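Local coordinates for protein-tyrosine-phosphatase (Shewanella sp., PDB 2Z72), which removes phosphate from phosphotyrosine as a cold-active protein tyrosine phosphatase, probably by the two-metal hydrolysis of calcineurin-like phosphoesterases, here with two zinc ions, at residues H80-V85 against S305-G310; D114-G119 against N149-V154; S312-L317 against R325-G330. All coordinates share one frame; numbering follows the deposited sequence. Where two conformers were deposited one is given.

Contact 1: residues H80-V85 against S305-G310; sequences HGQYDV and SSIKVG. With ZN (zinc ion), chain B.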
loop_
_atom_site.group_PDB
_atom_site.type_symbol
_atom_site.label_atom_id
_atom_site.label_comp_id
_atom_site.label_asym_id
_atom_site.label_seq_id
_atom_site.Cartn_x
_atom_site.Cartn_y
_atom_site.Cartn_z
ATOM N N HIS A 80 -5.742 -1.259 -5.987
ATOM C CA HIS A 80 -6.695 -2.358 -6.240
ATOM C C HIS A 80 -6.424 -3.040 -7.558
ATOM O O HIS A 80 -7.274 -3.184 -8.439
ATOM C CB HIS A 80 -8.145 -1.846 -6.126
ATOM C CG HIS A 80 -8.534 -1.688 -4.684
ATOM N ND1 HIS A 80 -8.505 -2.717 -3.795
ATOM C CD2 HIS A 80 -9.013 -0.625 -3.984
ATOM C CE1 HIS A 80 -8.901 -2.290 -2.608
ATOM N NE2 HIS A 80 -9.236 -0.988 -2.668
ATOM N N GLY A 81 -5.158 -3.411 -7.788
ATOM C CA GLY A 81 -4.779 -4.196 -8.925
ATOM C C GLY A 81 -4.802 -3.485 -10.264
ATOM O O GLY A 81 -4.802 -4.197 -11.302
ATOM N N GLN A 82 -4.817 -2.183 -10.306
ATOM C CA GLN A 82 -4.835 -1.408 -11.560
ATOM C C GLN A 82 -3.432 -0.869 -11.857
ATOM O O GLN A 82 -3.107 0.288 -11.621
ATOM C CB GLN A 82 -5.874 -0.318 -11.482
ATOM C CG GLN A 82 -7.268 -0.849 -11.327
ATOM C CD GLN A 82 -7.816 -1.589 -12.525
ATOM O OE1 GLN A 82 -8.773 -2.412 -12.348
ATOM N NE2 GLN A 82 -7.348 -1.354 -13.705
ATOM N N TYR A 83 -2.573 -1.746 -12.353
ATOM C CA TYR A 83 -1.201 -1.423 -12.674
ATOM C C TYR A 83 -1.068 -0.367 -13.746
ATOM O O TYR A 83 -0.308 0.613 -13.623
ATOM C CB TYR A 83 -0.429 -2.680 -13.085
ATOM C CG TYR A 83 0.966 -2.407 -13.594
ATOM C CD1 TYR A 83 1.320 -2.562 -14.900
ATOM C CD2 TYR A 83 1.946 -1.991 -12.684
ATOM C CE1 TYR A 83 2.594 -2.332 -15.364
ATOM C CE2 TYR A 83 3.244 -1.748 -13.147
ATOM C CZ TYR A 83 3.559 -1.909 -14.460
ATOM O OH TYR A 83 4.868 -1.645 -14.849
ATOM N N ASP A 84 -1.824 -0.497 -14.854
ATOM C CA ASP A 84 -1.699 0.446 -15.928
ATOM C C ASP A 84 -2.010 1.844 -15.454
ATOM O O ASP A 84 -1.311 2.825 -15.845
ATOM C CB ASP A 84 -2.627 0.093 -17.105
ATOM C CG ASP A 84 -2.377 -1.263 -17.717
ATOM O OD1 ASP A 84 -1.233 -1.766 -17.647
ATOM O OD2 ASP A 84 -3.342 -1.795 -18.292
ATOM N N VAL A 85 -3.053 2.020 -14.656
ATOM C CA VAL A 85 -3.406 3.351 -14.158
ATOM C C VAL A 85 -2.317 3.890 -13.224
ATOM O O VAL A 85 -1.914 5.064 -13.364
ATOM C CB VAL A 85 -4.753 3.313 -13.424
ATOM C CG1 VAL A 85 -5.101 4.646 -12.779
ATOM C CG2 VAL A 85 -5.877 2.904 -14.389
ATOM N N SER A 305 -8.373 7.993 -4.886
ATOM C CA SER A 305 -8.919 8.703 -6.021
ATOM C C SER A 305 -9.602 7.826 -7.029
ATOM O O SER A 305 -9.701 8.162 -8.209
ATOM C CB SER A 305 -7.756 9.447 -6.658
ATOM O OG SER A 305 -6.899 8.444 -7.087
ATOM N N SER A 306 -10.051 6.670 -6.563
ATOM C CA SER A 306 -10.781 5.718 -7.403
ATOM C C SER A 306 -9.953 5.114 -8.527
ATOM O O SER A 306 -10.512 4.756 -9.572
ATOM C CB SER A 306 -12.090 6.329 -7.918
ATOM O OG SER A 306 -12.952 6.623 -6.802
ATOM N N ILE A 307 -8.659 4.919 -8.296
ATOM C CA ILE A 307 -7.860 4.126 -9.210
ATOM C C ILE A 307 -8.545 2.770 -9.450
ATOM O O ILE A 307 -8.401 2.194 -10.546
ATOM C CB ILE A 307 -6.417 3.983 -8.667
ATOM C CG1 ILE A 307 -5.711 5.297 -8.704
ATOM C CG2 ILE A 307 -5.659 2.886 -9.462
ATOM C CD1 ILE A 307 -4.377 5.314 -7.944
ATOM N N LYS A 308 -9.255 2.226 -8.468
ATOM C CA LYS A 308 -9.863 0.918 -8.568
ATOM C C LYS A 308 -10.805 0.797 -9.744
ATOM O O LYS A 308 -11.030 -0.309 -10.191
ATOM C CB LYS A 308 -10.614 0.547 -7.281
ATOM C CG LYS A 308 -11.897 1.373 -7.066
ATOM C CD LYS A 308 -12.520 1.187 -5.739
ATOM C CE LYS A 308 -13.824 1.957 -5.606
ATOM N NZ LYS A 308 -14.462 1.777 -4.295
ATOM N N VAL A 309 -11.355 1.916 -10.224
ATOM C CA VAL A 309 -12.322 1.870 -11.328
ATOM C C VAL A 309 -11.597 1.617 -12.627
ATOM O O VAL A 309 -12.217 1.200 -13.606
ATOM C CB VAL A 309 -13.162 3.139 -11.316
ATOM C CG1 VAL A 309 -14.111 3.284 -12.503
ATOM C CG2 VAL A 309 -14.036 3.129 -10.079
ATOM N N GLY A 310 -10.268 1.786 -12.680
ATOM C CA GLY A 310 -9.493 1.350 -13.837
ATOM C C GLY A 310 -9.307 2.377 -14.923
ATOM O O GLY A 310 -8.790 2.040 -15.994
HETATM ZN ZN ZN B . -9.634 0.232 -1.125
HETATM O O HOH W 1 -9.794 -2.671 -9.655
HETATM O O HOH W 2 -8.005 -1.053 -16.271
HETATM O O HOH W 3 -10.901 1.495 -2.258
HETATM O O HOH W 4 -10.775 0.216 0.488
#

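Contact 2: residues D114-G119 against N149-V154; sequences DIFDRG and NHEQMV. With ZN (zinc ion), chain C; ZN (zinc ion), chain B.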
loop_
_atom_site.group_PDB
_atom_site.type_symbol
_atom_site.label_atom_id
_atom_site.label_comp_id
_atom_site.label_asym_id
_atom_site.label_seq_id
_atom_site.Cartn_x
_atom_site.Cartn_y
_atom_site.Cartn_z
ATOM N N ASP A 114 -4.036 -1.105 0.156
ATOM C CA ASP A 114 -5.021 -1.628 -0.813
ATOM C C ASP A 114 -4.511 -1.710 -2.219
ATOM O O ASP A 114 -5.130 -1.308 -3.202
ATOM C CB ASP A 114 -6.355 -0.877 -0.728
ATOM C CG ASP A 114 -7.261 -1.372 0.371
ATOM O OD1 ASP A 114 -8.494 -0.901 0.330
ATOM O OD2 ASP A 114 -6.834 -2.133 1.243
ATOM N N ILE A 115 -3.333 -2.381 -2.347
ATOM C CA ILE A 115 -2.885 -2.931 -3.614
ATOM C C ILE A 115 -3.765 -4.083 -4.056
ATOM O O ILE A 115 -4.153 -4.204 -5.213
ATOM C CB ILE A 115 -1.424 -3.400 -3.538
ATOM C CG1 ILE A 115 -0.479 -2.204 -3.438
ATOM C CG2 ILE A 115 -1.097 -4.305 -4.721
ATOM C CD1 ILE A 115 0.966 -2.541 -3.191
ATOM N N PHE A 116 -4.066 -4.986 -3.118
ATOM C CA PHE A 116 -4.848 -6.186 -3.438
ATOM C C PHE A 116 -6.316 -5.866 -3.760
ATOM O O PHE A 116 -6.879 -4.879 -3.312
ATOM C CB PHE A 116 -4.841 -7.145 -2.283
ATOM C CG PHE A 116 -3.544 -7.881 -2.072
ATOM C CD1 PHE A 116 -2.572 -7.423 -1.194
ATOM C CD2 PHE A 116 -3.307 -9.048 -2.765
ATOM C CE1 PHE A 116 -1.414 -8.128 -1.024
ATOM C CE2 PHE A 116 -2.150 -9.733 -2.587
ATOM C CZ PHE A 116 -1.207 -9.303 -1.714
ATOM N N ASP A 117 -6.873 -6.797 -4.523
ATOM C CA ASP A 117 -8.294 -7.065 -4.742
ATOM C C ASP A 117 -8.916 -6.133 -5.766
ATOM O O ASP A 117 -8.414 -5.062 -6.098
ATOM C CB ASP A 117 -9.043 -7.042 -3.401
ATOM C CG ASP A 117 -8.732 -8.213 -2.504
ATOM O OD1 ASP A 117 -9.167 -8.163 -1.312
ATOM O OD2 ASP A 117 -8.100 -9.188 -2.981
ATOM N N ARG A 118 -10.037 -6.635 -6.283
ATOM C CA ARG A 118 -10.876 -6.085 -7.333
ATOM C C ARG A 118 -10.224 -6.191 -8.696
ATOM O O ARG A 118 -10.821 -6.715 -9.647
ATOM C CB ARG A 118 -11.373 -4.660 -7.043
ATOM C CG ARG A 118 -12.359 -4.256 -8.134
ATOM C CD ARG A 118 -12.925 -2.859 -7.815
ATOM N NE ARG A 118 -13.653 -2.360 -8.991
ATOM C CZ ARG A 118 -14.528 -1.367 -8.973
ATOM N NH1 ARG A 118 -14.801 -0.759 -7.823
ATOM N NH2 ARG A 118 -15.121 -1.010 -10.119
ATOM N N GLY A 119 -9.018 -5.686 -8.863
ATOM C CA GLY A 119 -8.393 -5.600 -10.171
ATOM C C GLY A 119 -7.635 -6.839 -10.585
ATOM O O GLY A 119 -7.464 -7.787 -9.847
ATOM N N ASN A 149 -6.818 -2.525 4.519
ATOM C CA ASN A 149 -7.686 -3.614 4.916
ATOM C C ASN A 149 -7.616 -4.790 3.940
ATOM O O ASN A 149 -7.725 -5.930 4.432
ATOM C CB ASN A 149 -9.151 -3.162 5.148
ATOM C CG ASN A 149 -9.842 -2.626 3.947
ATOM O OD1 ASN A 149 -9.311 -1.772 3.242
ATOM N ND2 ASN A 149 -11.080 -3.012 3.691
ATOM N N HIS A 150 -7.413 -4.531 2.657
ATOM C CA HIS A 150 -7.328 -5.700 1.756
ATOM C C HIS A 150 -6.038 -6.468 1.893
ATOM O O HIS A 150 -6.049 -7.700 1.709
ATOM C CB HIS A 150 -7.591 -5.279 0.324
ATOM C CG HIS A 150 -9.064 -4.969 0.135
ATOM N ND1 HIS A 150 -9.929 -5.876 -0.430
ATOM C CD2 HIS A 150 -9.763 -3.878 0.495
ATOM C CE1 HIS A 150 -11.112 -5.329 -0.414
ATOM N NE2 HIS A 150 -11.089 -4.120 0.120
ATOM N N GLU A 151 -4.899 -5.865 2.226
ATOM C CA GLU A 151 -3.723 -6.643 2.573
ATOM C C GLU A 151 -4.008 -7.567 3.743
ATOM O O GLU A 151 -3.620 -8.727 3.753
ATOM C CB GLU A 151 -2.507 -5.761 2.866
ATOM C CG GLU A 151 -1.847 -5.116 1.676
ATOM C CD GLU A 151 -2.725 -4.126 0.954
ATOM O OE1 GLU A 151 -2.789 -4.148 -0.273
ATOM O OE2 GLU A 151 -3.328 -3.291 1.683
ATOM N N GLN A 152 -4.664 -7.008 4.790
ATOM C CA GLN A 152 -4.965 -7.802 5.957
ATOM C C GLN A 152 -5.932 -8.952 5.637
ATOM O O GLN A 152 -5.741 -10.103 6.048
ATOM C CB GLN A 152 -5.559 -6.934 7.082
ATOM C CG GLN A 152 -4.580 -5.877 7.583
ATOM C CD GLN A 152 -5.214 -4.863 8.521
ATOM O OE1 GLN A 152 -6.422 -4.636 8.479
ATOM N NE2 GLN A 152 -4.379 -4.274 9.369
ATOM N N MET A 153 -6.944 -8.642 4.850
ATOM C CA MET A 153 -7.927 -9.661 4.465
ATOM C C MET A 153 -7.262 -10.795 3.691
ATOM O O MET A 153 -7.383 -11.962 4.035
ATOM C CB MET A 153 -9.048 -9.040 3.642
ATOM C CG MET A 153 -10.120 -8.503 4.599
ATOM S SD MET A 153 -11.643 -8.043 3.774
ATOM C CE MET A 153 -11.198 -6.535 2.943
ATOM N N VAL A 154 -6.495 -10.466 2.642
ATOM C CA VAL A 154 -5.848 -11.478 1.828
ATOM C C VAL A 154 -4.938 -12.318 2.675
ATOM O O VAL A 154 -4.967 -13.561 2.621
ATOM C CB VAL A 154 -5.119 -10.862 0.628
ATOM C CG1 VAL A 154 -4.180 -11.839 -0.008
ATOM C CG2 VAL A 154 -6.180 -10.343 -0.382
HETATM ZN ZN ZN C . -9.700 -0.097 2.098
HETATM ZN ZN ZN B . -9.634 0.232 -1.125
HETATM O O HOH W 3 -10.901 1.495 -2.258
HETATM O O HOH W 4 -10.775 0.216 0.488
#

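Contact 3: residues S312-L317 against R325-G330; sequences SGELLL and RGLYDG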
loop_
_atom_site.group_PDB
_atom_site.type_symbol
_atom_site.label_atom_id
_atom_site.label_comp_id
_atom_site.label_asym_id
_atom_site.label_seq_id
_atom_site.Cartn_x
_atom_site.Cartn_y
_atom_site.Cartn_z
ATOM N N SER A 312 -8.470 6.216 -14.123
ATOM C CA SER A 312 -7.599 7.357 -13.809
ATOM C C SER A 312 -7.297 7.336 -12.316
ATOM O O SER A 312 -7.938 6.625 -11.564
ATOM C CB SER A 312 -8.238 8.672 -14.172
ATOM O OG SER A 312 -9.395 8.882 -13.402
ATOM N N GLY A 313 -6.345 8.170 -11.909
ATOM C CA GLY A 313 -6.070 8.407 -10.519
ATOM C C GLY A 313 -5.279 9.678 -10.386
ATOM O O GLY A 313 -4.876 10.297 -11.352
ATOM N N GLU A 314 -4.980 10.123 -9.196
ATOM C CA GLU A 314 -4.370 11.282 -8.722
ATOM C C GLU A 314 -3.516 10.972 -7.505
ATOM O O GLU A 314 -3.657 9.943 -6.823
ATOM C CB GLU A 314 -5.406 12.377 -8.333
ATOM C CG GLU A 314 -6.320 12.684 -9.525
ATOM C CD GLU A 314 -7.159 13.946 -9.306
ATOM O OE1 GLU A 314 -7.835 14.355 -10.291
ATOM O OE2 GLU A 314 -7.213 14.460 -8.161
ATOM N N LEU A 315 -2.630 11.919 -7.227
ATOM C CA LEU A 315 -1.773 11.842 -6.030
ATOM C C LEU A 315 -1.776 13.165 -5.323
ATOM O O LEU A 315 -2.225 14.212 -5.821
ATOM C CB LEU A 315 -0.397 11.327 -6.418
ATOM C CG LEU A 315 0.378 12.062 -7.519
ATOM C CD1 LEU A 315 0.990 13.373 -7.052
ATOM C CD2 LEU A 315 1.487 11.130 -8.029
ATOM N N LEU A 316 -1.199 13.144 -4.119
ATOM C CA LEU A 316 -0.956 14.297 -3.289
ATOM C C LEU A 316 0.543 14.511 -3.181
ATOM O O LEU A 316 1.279 13.561 -2.899
ATOM C CB LEU A 316 -1.551 14.056 -1.891
ATOM C CG LEU A 316 -1.209 15.089 -0.818
ATOM C CD1 LEU A 316 -1.868 16.439 -1.152
ATOM C CD2 LEU A 316 -1.650 14.597 0.537
ATOM N N LEU A 317 0.969 15.734 -3.380
ATOM C CA LEU A 317 2.345 16.143 -3.215
ATOM C C LEU A 317 2.418 17.103 -2.042
ATOM O O LEU A 317 1.654 18.067 -1.995
ATOM C CB LEU A 317 2.868 16.788 -4.469
ATOM C CG LEU A 317 4.269 17.378 -4.477
ATOM C CD1 LEU A 317 5.334 16.368 -4.206
ATOM C CD2 LEU A 317 4.462 18.087 -5.861
ATOM N N ARG A 325 -2.470 18.801 -5.407
ATOM C CA ARG A 325 -3.158 17.752 -6.132
ATOM C C ARG A 325 -2.447 17.534 -7.469
ATOM O O ARG A 325 -2.337 18.458 -8.261
ATOM C CB ARG A 325 -4.610 18.170 -6.336
ATOM C CG ARG A 325 -5.447 17.267 -7.233
ATOM C CD ARG A 325 -6.845 17.885 -7.324
ATOM N NE ARG A 325 -7.628 17.224 -8.338
ATOM C CZ ARG A 325 -8.480 17.699 -9.213
ATOM N NH1 ARG A 325 -8.738 19.011 -9.240
ATOM N NH2 ARG A 325 -9.041 16.836 -10.020
ATOM N N GLY A 326 -2.005 16.310 -7.712
ATOM C CA GLY A 326 -1.386 15.913 -8.974
ATOM C C GLY A 326 -2.386 15.092 -9.758
ATOM O O GLY A 326 -2.757 13.974 -9.398
ATOM N N LEU A 327 -2.846 15.700 -10.853
ATOM C CA LEU A 327 -3.872 15.094 -11.679
ATOM C C LEU A 327 -3.296 14.025 -12.627
ATOM O O LEU A 327 -2.094 14.018 -12.965
ATOM C CB LEU A 327 -4.593 16.205 -12.487
ATOM C CG LEU A 327 -5.549 17.111 -11.701
ATOM C CD1 LEU A 327 -4.815 18.245 -11.050
ATOM C CD2 LEU A 327 -6.615 17.660 -12.632
ATOM N N TYR A 328 -4.203 13.194 -13.135
ATOM C CA TYR A 328 -3.835 12.101 -14.024
ATOM C C TYR A 328 -3.206 12.581 -15.301
ATOM O O TYR A 328 -2.433 11.824 -15.922
ATOM C CB TYR A 328 -5.068 11.270 -14.377
ATOM C CG TYR A 328 -4.823 9.888 -14.907
ATOM C CD1 TYR A 328 -5.434 9.481 -16.106
ATOM C CD2 TYR A 328 -4.006 8.967 -14.250
ATOM C CE1 TYR A 328 -5.234 8.221 -16.618
ATOM C CE2 TYR A 328 -3.811 7.694 -14.761
ATOM C CZ TYR A 328 -4.419 7.330 -15.950
ATOM O OH TYR A 328 -4.197 6.052 -16.374
ATOM N N ASP A 329 -3.555 13.786 -15.773
ATOM C CA ASP A 329 -3.020 14.344 -17.011
ATOM C C ASP A 329 -1.670 15.032 -16.818
ATOM O O ASP A 329 -1.166 15.556 -17.819
ATOM C CB ASP A 329 -4.054 15.258 -17.644
ATOM C CG ASP A 329 -4.274 16.554 -16.928
ATOM O OD1 ASP A 329 -5.088 17.338 -17.531
ATOM O OD2 ASP A 329 -3.703 16.772 -15.837
ATOM N N GLY A 330 -1.121 15.006 -15.574
ATOM C CA GLY A 330 0.202 15.567 -15.363
ATOM C C GLY A 330 0.141 17.006 -14.878
ATOM O O GLY A 330 1.171 17.582 -14.507
HETATM O O HOH W 5 -7.048 13.536 -12.718
#

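Contact 1: residues H80-V85 against S305-G310
With CG beside the backbone N (chi1 -77°), the His80 side chain lies along the start of the Lys308 side chain, and its CB meets Lys308 CB at 3.6 Å. This is the D-x-H metal-binding loop of the calcineurin-like phosphoesterase fold, which leads into helix 83-92 and is packed here against the short 3-10 turn 307-309. The imidazole binds a zinc ion through NE2 at 2.0 Å; Asp78 and Asp114 complete the protein ligands. Its ND1 is hydrogen-bonded to Phe116 O, which helps fix the rotation of the ring. Lys308 contributes its CB and backbone, while the extended chain beyond CG leads off to a hydrogen bond between NZ and Ser288 OG. Gln82, at the N-cap position, bends at chi2 (-68°) and lays its side chain across the end of the turn: CG lies 3.3 Å from Ile307 O, and the amide NE2 comes to 3.5 Å from Gly310 CA. Deeper in, Val85 and Ile307 overlap while running in opposing senses, with CG1 of the valine touching CG2 of the isoleucine at 3.8 Å. Two waters join the backbones and the amide. One bridges His80 O and Lys308 O; the other donates to Gly310 O at 3.2 Å and weakly accepts from Gln82 NE2.

Contact 2: residues D114-G119 against N149-V154
Val154 sets its CG1 over one face of the Phe116 ring, displaced toward the rim, in a CH-pi contact 4.2 Å from the ring centroid; the valine stands roughly perpendicular to the phenylalanine side chain. At the edge of the same ring lies Glu151, whose CG is in the ring plane. Folded back at chi2 (64°), this glutamate turns its carboxylate to the backbone of the loop 114-119. OE2 accepts from Asp114 N at 2.8 Å and also from Gly148 N, while OE1 takes a straight bond from Phe116 N at 3.2 Å and a weak one from Ile115 N. Four N-H groups thus hold the buried carboxylate, and in turn the loop is held to the helix. Asp114 divides its labour: OD1 bridges the two zinc ions, at 2.2 and 2.3 Å, and OD2 accepts His150 N on its syn side. Asn149 OD1 binds the second of these ions at 2.1 Å, with His207 and His286 completing its protein ligands. The His150 ring stands nearly perpendicular to the Asp117 carboxylate (86°), and its ND1 donates in the ring plane to the anti lone pair of Asp117 OD1, 2.6 Å away and almost linear. The bridging aspartate, the G-D and G-N-H-E loops and the water shared by both zinc ions are the signature of the dinuclear centre in calcineurin-like phosphoesterases.

Contact 3: residues S312-L317 against R325-G330
The Tyr328 ring carries Ser312 on one face: Ser312 CA stands over its centre, 3.6 Å from the centroid and only 4° off the normal, a CH-pi contact in which Ser312 CB also leans on the ring near CD1. On the guanidinium of Arg325, Leu327 CG lies above one face toward the rim, and the Glu314 carboxylate comes in at the edge. These groups belong to the beta hairpin of strands 315-319 and 322-326, at its open end, where the regular strand pairing stops. Arg325 grips Glu314 side-on, a bidentate salt bridge in which NE meets OE2 at 2.8 Å and NH2 meets OE1. The bond from NE is nearly straight and lies in the guanidinium plane, though 32° out of the carboxylate plane; NH2 uses the syn lone pair of OE1. Both chains are extended for this, Arg325 from CG to NE and Glu314 beyond CG (chi2 -168°), which brings the charged ends together on the sheet face that also carries Leu316. Glu314 OE2 also accepts from Val292 N, and OE1 from a water that in turn accepts from Tyr328 N, linking the carboxylate to the backbone of the turn that follows. Leu315 and Gly326 form a hydrogen-bonded pair, with Leu315 N to Gly326 O at 3.0 Å and Gly326 N to Leu315 O at 2.8 Å; Leu316 and Arg325 form the next, non-hydrogen-bonded pair. Leu315 CD1 reaches to 4.0 Å from Gly326 CA, packing against the bare CA of the glycine. Beyond the pairing, a type I turn from Leu327 to Gly330 redirects the chain, and Tyr328 CB touches Gly313 O at 3.2 Å.

How the contacts relate
Contacts 1 and 2 meet at the dinuclear zinc centre, their centres 12 Å apart: His80 and Asp114 bind the same zinc ion, and two of the metal-bound waters belong to both. The loops are also joined directly, by a backbone hydrogen bond between His80 N and Asp114 O at 2.9 Å and by an edge-to-face contact of two rings, His80 CE1 lying 3.6 Å from His150 CD2. Contact 3 lies farther out, its centre 13 Å from that of contact 1. There Val85 CG1 packs on Ser312 C at 3.5 Å, and helix 83-92 meets the Tyr328 ring. Contacts 2 and 3 do not touch, their nearest atoms being about 11 Å apart; contact 1 reaches from the metal site, through His80, to the hairpin, through Val85.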